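Local coordinates for protein luciferase-like monooxygenase (PDB 4US5) that probably acts as a monooxygenase of the bacterial luciferase family, inserting oxygen from molecular oxygen into a substrate, at residues R42-E47 and R104-I109; T96-Y101 and G164-W169. All blocks are in the same frame, centred on the assembly; numbering follows the deposited sequence.

Contact 1: residues R42-E47 and R104-I109; sequences RFWVAE and RIDLGI. With NA (sodium ion), chain O.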
loop_
_atom_site.group_PDB
_atom_site.type_symbol
_atom_site.label_atom_id
_atom_site.label_comp_id
_atom_site.label_asym_id
_atom_site.label_seq_id
_atom_site.Cartn_x
_atom_site.Cartn_y
_atom_site.Cartn_z
ATOM N N ARG B 42 15.697 -9.924 -6.927
ATOM C CA ARG B 42 14.691 -9.101 -6.240
ATOM C C ARG B 42 14.521 -7.763 -6.938
ATOM O O ARG B 42 15.413 -7.292 -7.649
ATOM C CB ARG B 42 15.005 -8.895 -4.754
ATOM C CG ARG B 42 16.212 -7.997 -4.437
ATOM C CD ARG B 42 16.739 -8.215 -3.027
ATOM N NE ARG B 42 17.468 -9.482 -2.882
ATOM C CZ ARG B 42 17.171 -10.448 -2.002
ATOM N NH1 ARG B 42 16.110 -10.364 -1.199
ATOM N NH2 ARG B 42 17.937 -11.526 -1.935
ATOM N N PHE B 43 13.374 -7.155 -6.702
ATOM C CA PHE B 43 13.027 -5.866 -7.269
ATOM C C PHE B 43 12.602 -5.010 -6.080
ATOM O O PHE B 43 11.585 -5.295 -5.432
ATOM C CB PHE B 43 11.877 -6.026 -8.250
ATOM C CG PHE B 43 11.565 -4.760 -9.039
ATOM C CD1 PHE B 43 10.790 -3.748 -8.484
ATOM C CD2 PHE B 43 12.070 -4.580 -10.302
ATOM C CE1 PHE B 43 10.526 -2.607 -9.188
ATOM C CE2 PHE B 43 11.790 -3.446 -11.016
ATOM C CZ PHE B 43 11.009 -2.460 -10.460
ATOM N N TRP B 44 13.387 -3.988 -5.774
ATOM C CA TRP B 44 13.069 -3.111 -4.685
ATOM C C TRP B 44 12.566 -1.777 -5.172
ATOM O O TRP B 44 13.060 -1.244 -6.168
ATOM C CB TRP B 44 14.314 -2.892 -3.829
ATOM C CG TRP B 44 14.640 -3.993 -2.911
ATOM C CD1 TRP B 44 13.936 -5.145 -2.707
ATOM C CD2 TRP B 44 15.796 -4.082 -2.090
ATOM N NE1 TRP B 44 14.558 -5.919 -1.774
ATOM C CE2 TRP B 44 15.697 -5.284 -1.351
ATOM C CE3 TRP B 44 16.892 -3.240 -1.870
ATOM C CZ2 TRP B 44 16.677 -5.709 -0.473
ATOM C CZ3 TRP B 44 17.869 -3.657 -0.968
ATOM C CH2 TRP B 44 17.738 -4.856 -0.259
ATOM N N VAL B 45 11.642 -1.198 -4.423
ATOM C CA VAL B 45 11.094 0.122 -4.722
ATOM C C VAL B 45 11.519 1.082 -3.594
ATOM O O VAL B 45 11.258 0.795 -2.414
ATOM C CB VAL B 45 9.567 0.082 -4.821
ATOM C CG1 VAL B 45 8.989 1.468 -5.170
ATOM C CG2 VAL B 45 9.124 -0.934 -5.856
ATOM N N ALA B 46 12.097 2.225 -3.965
ATOM C CA ALA B 46 12.618 3.212 -3.017
ATOM C C ALA B 46 11.521 4.216 -2.647
ATOM O O ALA B 46 10.503 4.316 -3.323
ATOM C CB ALA B 46 13.842 3.904 -3.580
ATOM N N GLU B 47 11.691 4.895 -1.533
ATOM C CA GLU B 47 10.744 5.876 -1.062
ATOM C C GLU B 47 11.364 7.244 -1.202
ATOM O O GLU B 47 12.415 7.523 -0.593
ATOM C CB GLU B 47 10.437 5.590 0.403
ATOM C CG GLU B 47 9.523 6.586 1.058
ATOM C CD GLU B 47 8.987 6.126 2.407
ATOM O OE1 GLU B 47 8.975 4.894 2.693
ATOM O OE2 GLU B 47 8.531 6.988 3.191
ATOM N N ARG B 104 7.534 -13.955 -0.577
ATOM C CA ARG B 104 8.159 -13.221 -1.670
ATOM C C ARG B 104 8.587 -11.783 -1.316
ATOM O O ARG B 104 9.179 -11.086 -2.176
ATOM C CB ARG B 104 7.245 -13.167 -2.861
ATOM C CG ARG B 104 7.022 -14.529 -3.528
ATOM C CD ARG B 104 6.150 -14.371 -4.752
ATOM N NE ARG B 104 6.799 -13.567 -5.754
ATOM C CZ ARG B 104 6.172 -12.769 -6.607
ATOM N NH1 ARG B 104 4.844 -12.623 -6.579
ATOM N NH2 ARG B 104 6.871 -12.068 -7.474
ATOM N N ILE B 105 8.276 -11.324 -0.113
ATOM C CA ILE B 105 8.328 -9.882 0.190
ATOM C C ILE B 105 9.561 -9.537 1.025
ATOM O O ILE B 105 9.845 -10.174 2.057
ATOM C CB ILE B 105 7.048 -9.402 0.916
ATOM C CG1 ILE B 105 5.809 -9.664 0.075
ATOM C CG2 ILE B 105 7.154 -7.936 1.312
ATOM C CD1 ILE B 105 5.774 -9.029 -1.309
ATOM N N ASP B 106 10.285 -8.519 0.577
ATOM C CA ASP B 106 11.377 -7.924 1.327
ATOM C C ASP B 106 10.899 -6.612 1.967
ATOM O O ASP B 106 10.328 -5.760 1.301
ATOM C CB ASP B 106 12.550 -7.579 0.389
ATOM C CG ASP B 106 13.232 -8.778 -0.162
ATOM O OD1 ASP B 106 13.102 -9.901 0.428
ATOM O OD2 ASP B 106 13.951 -8.628 -1.190
ATOM N N LEU B 107 11.200 -6.439 3.249
ATOM C CA LEU B 107 11.029 -5.197 3.913
ATOM C C LEU B 107 12.399 -4.551 4.150
ATOM O O LEU B 107 13.010 -4.728 5.222
ATOM C CB LEU B 107 10.284 -5.410 5.228
ATOM C CG LEU B 107 10.026 -4.228 6.145
ATOM C CD1 LEU B 107 9.593 -2.976 5.398
ATOM C CD2 LEU B 107 8.966 -4.600 7.180
ATOM N N GLY B 108 12.891 -3.846 3.145
ATOM C CA GLY B 108 14.086 -3.044 3.279
ATOM C C GLY B 108 13.762 -1.725 3.960
ATOM O O GLY B 108 12.750 -1.088 3.641
ATOM N N ILE B 109 14.609 -1.346 4.904
ATOM C CA ILE B 109 14.422 -0.158 5.750
ATOM C C ILE B 109 15.578 0.768 5.484
ATOM O O ILE B 109 16.717 0.329 5.471
ATOM C CB ILE B 109 14.463 -0.556 7.239
ATOM C CG1 ILE B 109 13.312 -1.486 7.581
ATOM C CG2 ILE B 109 14.454 0.677 8.136
ATOM C CD1 ILE B 109 11.947 -0.936 7.281
HETATM NA NA NA O . 6.247 3.989 3.107
HETATM O O HOH W 1 5.202 3.010 5.509
#

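Contact 2: residues T96-Y101 and G164-W169; sequences TLHALY and GGPALW. With NA (sodium ion), chain P.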
loop_
_atom_site.group_PDB
_atom_site.type_symbol
_atom_site.label_atom_id
_atom_site.label_comp_id
_atom_site.label_asym_id
_atom_site.label_seq_id
_atom_site.Cartn_x
_atom_site.Cartn_y
_atom_site.Cartn_z
ATOM N N THR B 96 0.447 -7.810 5.424
ATOM C CA THR B 96 -0.619 -7.880 4.421
ATOM C C THR B 96 -0.016 -8.275 3.060
ATOM O O THR B 96 -0.502 -9.193 2.388
ATOM C CB THR B 96 -1.398 -6.524 4.333
ATOM O OG1 THR B 96 -1.876 -6.146 5.645
ATOM C CG2 THR B 96 -2.554 -6.640 3.372
ATOM N N LEU B 97 1.125 -7.687 2.704
ATOM C CA LEU B 97 1.816 -8.071 1.482
ATOM C C LEU B 97 2.208 -9.528 1.514
ATOM O O LEU B 97 2.018 -10.247 0.538
ATOM C CB LEU B 97 3.037 -7.165 1.239
ATOM C CG LEU B 97 2.719 -5.720 0.794
ATOM C CD1 LEU B 97 3.929 -4.823 0.924
ATOM C CD2 LEU B 97 2.218 -5.674 -0.628
ATOM N N HIS B 98 2.757 -9.961 2.653
ATOM C CA HIS B 98 3.180 -11.360 2.810
ATOM C C HIS B 98 1.981 -12.299 2.682
ATOM O O HIS B 98 2.103 -13.376 2.108
ATOM C CB HIS B 98 3.899 -11.523 4.145
ATOM C CG HIS B 98 4.181 -12.936 4.527
ATOM N ND1 HIS B 98 5.184 -13.671 3.937
ATOM C CD2 HIS B 98 3.650 -13.724 5.497
ATOM C CE1 HIS B 98 5.243 -14.864 4.508
ATOM N NE2 HIS B 98 4.304 -14.929 5.445
ATOM N N ALA B 99 0.821 -11.882 3.177
ATOM C CA ALA B 99 -0.373 -12.729 3.109
ATOM C C ALA B 99 -0.893 -12.848 1.677
ATOM O O ALA B 99 -1.411 -13.899 1.288
ATOM C CB ALA B 99 -1.447 -12.195 4.042
ATOM N N LEU B 100 -0.669 -11.809 0.853
ATOM C CA LEU B 100 -0.979 -11.845 -0.568
ATOM C C LEU B 100 0.078 -12.614 -1.381
ATOM O O LEU B 100 -0.262 -13.261 -2.374
ATOM C CB LEU B 100 -1.076 -10.431 -1.115
ATOM C CG LEU B 100 -2.346 -9.662 -0.803
ATOM C CD1 LEU B 100 -2.196 -8.215 -1.267
ATOM C CD2 LEU B 100 -3.526 -10.306 -1.506
ATOM N N TYR B 101 1.358 -12.525 -0.962
ATOM C CA TYR B 101 2.486 -12.952 -1.790
ATOM C C TYR B 101 3.464 -13.750 -0.908
ATOM O O TYR B 101 4.538 -13.269 -0.533
ATOM C CB TYR B 101 3.170 -11.710 -2.408
ATOM C CG TYR B 101 2.214 -10.783 -3.158
ATOM C CD1 TYR B 101 1.530 -11.212 -4.284
ATOM C CD2 TYR B 101 1.935 -9.494 -2.669
ATOM C CE1 TYR B 101 0.654 -10.374 -4.963
ATOM C CE2 TYR B 101 1.062 -8.661 -3.322
ATOM C CZ TYR B 101 0.412 -9.099 -4.457
ATOM O OH TYR B 101 -0.474 -8.293 -5.076
ATOM N N GLY B 164 5.578 -17.413 8.803
ATOM C CA GLY B 164 6.669 -16.723 8.163
ATOM C C GLY B 164 6.364 -15.221 8.095
ATOM O O GLY B 164 5.540 -14.697 8.840
ATOM N N GLY B 165 7.079 -14.524 7.231
ATOM C CA GLY B 165 6.931 -13.079 7.201
ATOM C C GLY B 165 7.842 -12.477 6.177
ATOM O O GLY B 165 8.625 -13.191 5.540
ATOM N N PRO B 166 7.765 -11.151 6.022
ATOM C CA PRO B 166 8.667 -10.480 5.119
ATOM C C PRO B 166 10.106 -10.538 5.620
ATOM O O PRO B 166 10.323 -10.513 6.814
ATOM C CB PRO B 166 8.158 -9.037 5.139
ATOM C CG PRO B 166 7.544 -8.879 6.456
ATOM C CD PRO B 166 6.894 -10.203 6.738
ATOM N N ALA B 167 11.056 -10.524 4.695
ATOM C CA ALA B 167 12.472 -10.524 5.018
ATOM C C ALA B 167 12.960 -9.091 5.286
ATOM O O ALA B 167 12.945 -8.237 4.388
ATOM C CB ALA B 167 13.260 -11.149 3.878
ATOM N N LEU B 168 13.473 -8.866 6.494
ATOM C CA LEU B 168 14.003 -7.561 6.899
ATOM C C LEU B 168 15.398 -7.311 6.330
ATOM O O LEU B 168 16.321 -8.132 6.533
ATOM C CB LEU B 168 14.118 -7.486 8.415
ATOM C CG LEU B 168 12.916 -6.998 9.222
ATOM C CD1 LEU B 168 13.251 -6.963 10.709
ATOM C CD2 LEU B 168 12.426 -5.610 8.772
ATOM N N TRP B 169 15.591 -6.164 5.694
ATOM C CA TRP B 169 16.887 -5.723 5.190
ATOM C C TRP B 169 17.161 -4.303 5.668
ATOM O O TRP B 169 16.240 -3.469 5.744
ATOM C CB TRP B 169 16.923 -5.715 3.647
ATOM C CG TRP B 169 17.090 -7.045 3.017
ATOM C CD1 TRP B 169 16.120 -8.014 2.887
ATOM C CD2 TRP B 169 18.269 -7.589 2.420
ATOM N NE1 TRP B 169 16.620 -9.098 2.265
ATOM C CE2 TRP B 169 17.935 -8.867 1.942
ATOM C CE3 TRP B 169 19.584 -7.141 2.276
ATOM C CZ2 TRP B 169 18.853 -9.686 1.330
ATOM C CZ3 TRP B 169 20.476 -7.943 1.629
ATOM C CH2 TRP B 169 20.123 -9.219 1.188
HETATM NA NA NA P . 7.313 -12.524 2.433
HETATM O O HOH W 2 9.922 -13.716 2.822
#

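Contact 1: residues R42-E47 and R104-I109
Asp106 OD2 takes two hydrogen bonds from the other strand. The charged one is a salt bridge from Arg42 NH1, at 2.8 Å. It reaches OD2 on the syn side, tilted 28° out of the carboxylate plane, and OD2 lies close to the guanidinium plane. The chain of Arg42 bends at chi3 (74°), which turns the guanidinium onto the acid. The neutral bond comes from Trp44 NE1, also 2.8 Å from Asp106 OD2 and nearly straight. OD2 accepts it with its anti lone pair, and the indole stands almost upright to the carboxylate.

Arg42 CD lies over one face of the Trp44 ring, toward its rim. Away from this cluster, Glu47 OE1 binds sodium at 2.9 Å, with Glu60 and a water.

Strand 74-81 runs between these two strands in the parallel barrel sheet, so the side chains meet inside the barrel. Asp106 OD1 has a salt bridge to Arg74, Arg42 NH2 one to Glu309, and Arg42 NH1 one to a buffer sulfonate. An alanine at Asp106 would probably leave the Trp44 N-H, Arg42 and Arg74 each short of a mate. With Arg42 and Asp106 buried, the charges of the four protein side chains probably offset each other.

Contact 2: residues T96-Y101 and G164-W169
His98 ND1 binds a sodium ion at 2.9 Å. The same ion holds a water that donates a hydrogen bond to Gly165 O, so metal and water bridge the two segments. Ile105 is also part of this sodium site. The other ring nitrogen, NE2, is hydrogen-bonded to Pro163 O, just before residues 164-169. The two partners probably hold the ring in its rotation.

The direct contact is the glycine backbone against the ring. Gly165 CA sits over the centre of one face, 3.5 Å from the ring centroid and only 5° off the normal, a CH-pi contact. Gly165 N lies over the same face, 3.3 Å from His98 CE1. It is as near to NE2, but both are donors and do not bond.

Helix 87-100 is one of the outer helices of the TIM barrel, and residues 164-166 lead into barrel strand 167-172. His98 lies near the C-terminal end of that helix. Its CG is anti to the backbone N (chi1 170°), which carries the ring out to the loop.

The backbone of Gly165 is fully extended, and a CB there would clash with Pro166 CD. Gly164 has a phi of 72°, easier without a side chain. Pro166 CD packs against His98 CB at 4.2 Å. Elsewhere the helix faces the second subunit, where Leu100 packs on Leu25 and Thr96 on Pro57 of that subunit.

In the fold
The centres of the two contacts are about 10 Å apart. Their segments alternate along the chain, in the order 42-47, 96-101, 104-109, 164-169. Helix 87-100 of contact 2 leads into strand 105-110 of contact 1. That strand pairs in parallel with strand 167-172, and Leu107 N lies 2.8 Å from Ala167 O, probably as a hydrogen bond. Trp44 and Trp169 meet edge-to-face. Arg42 and Trp169 both bind a sulfonate oxygen of EPE, probably from the crystallisation liquor, which may mark a pocket. Strand 105-110 presents Asp106 to the barrel interior and Ile105 and Leu107 to helix 87-100. The contacts thus lie on the inner and outer sides of one wall of the TIM barrel.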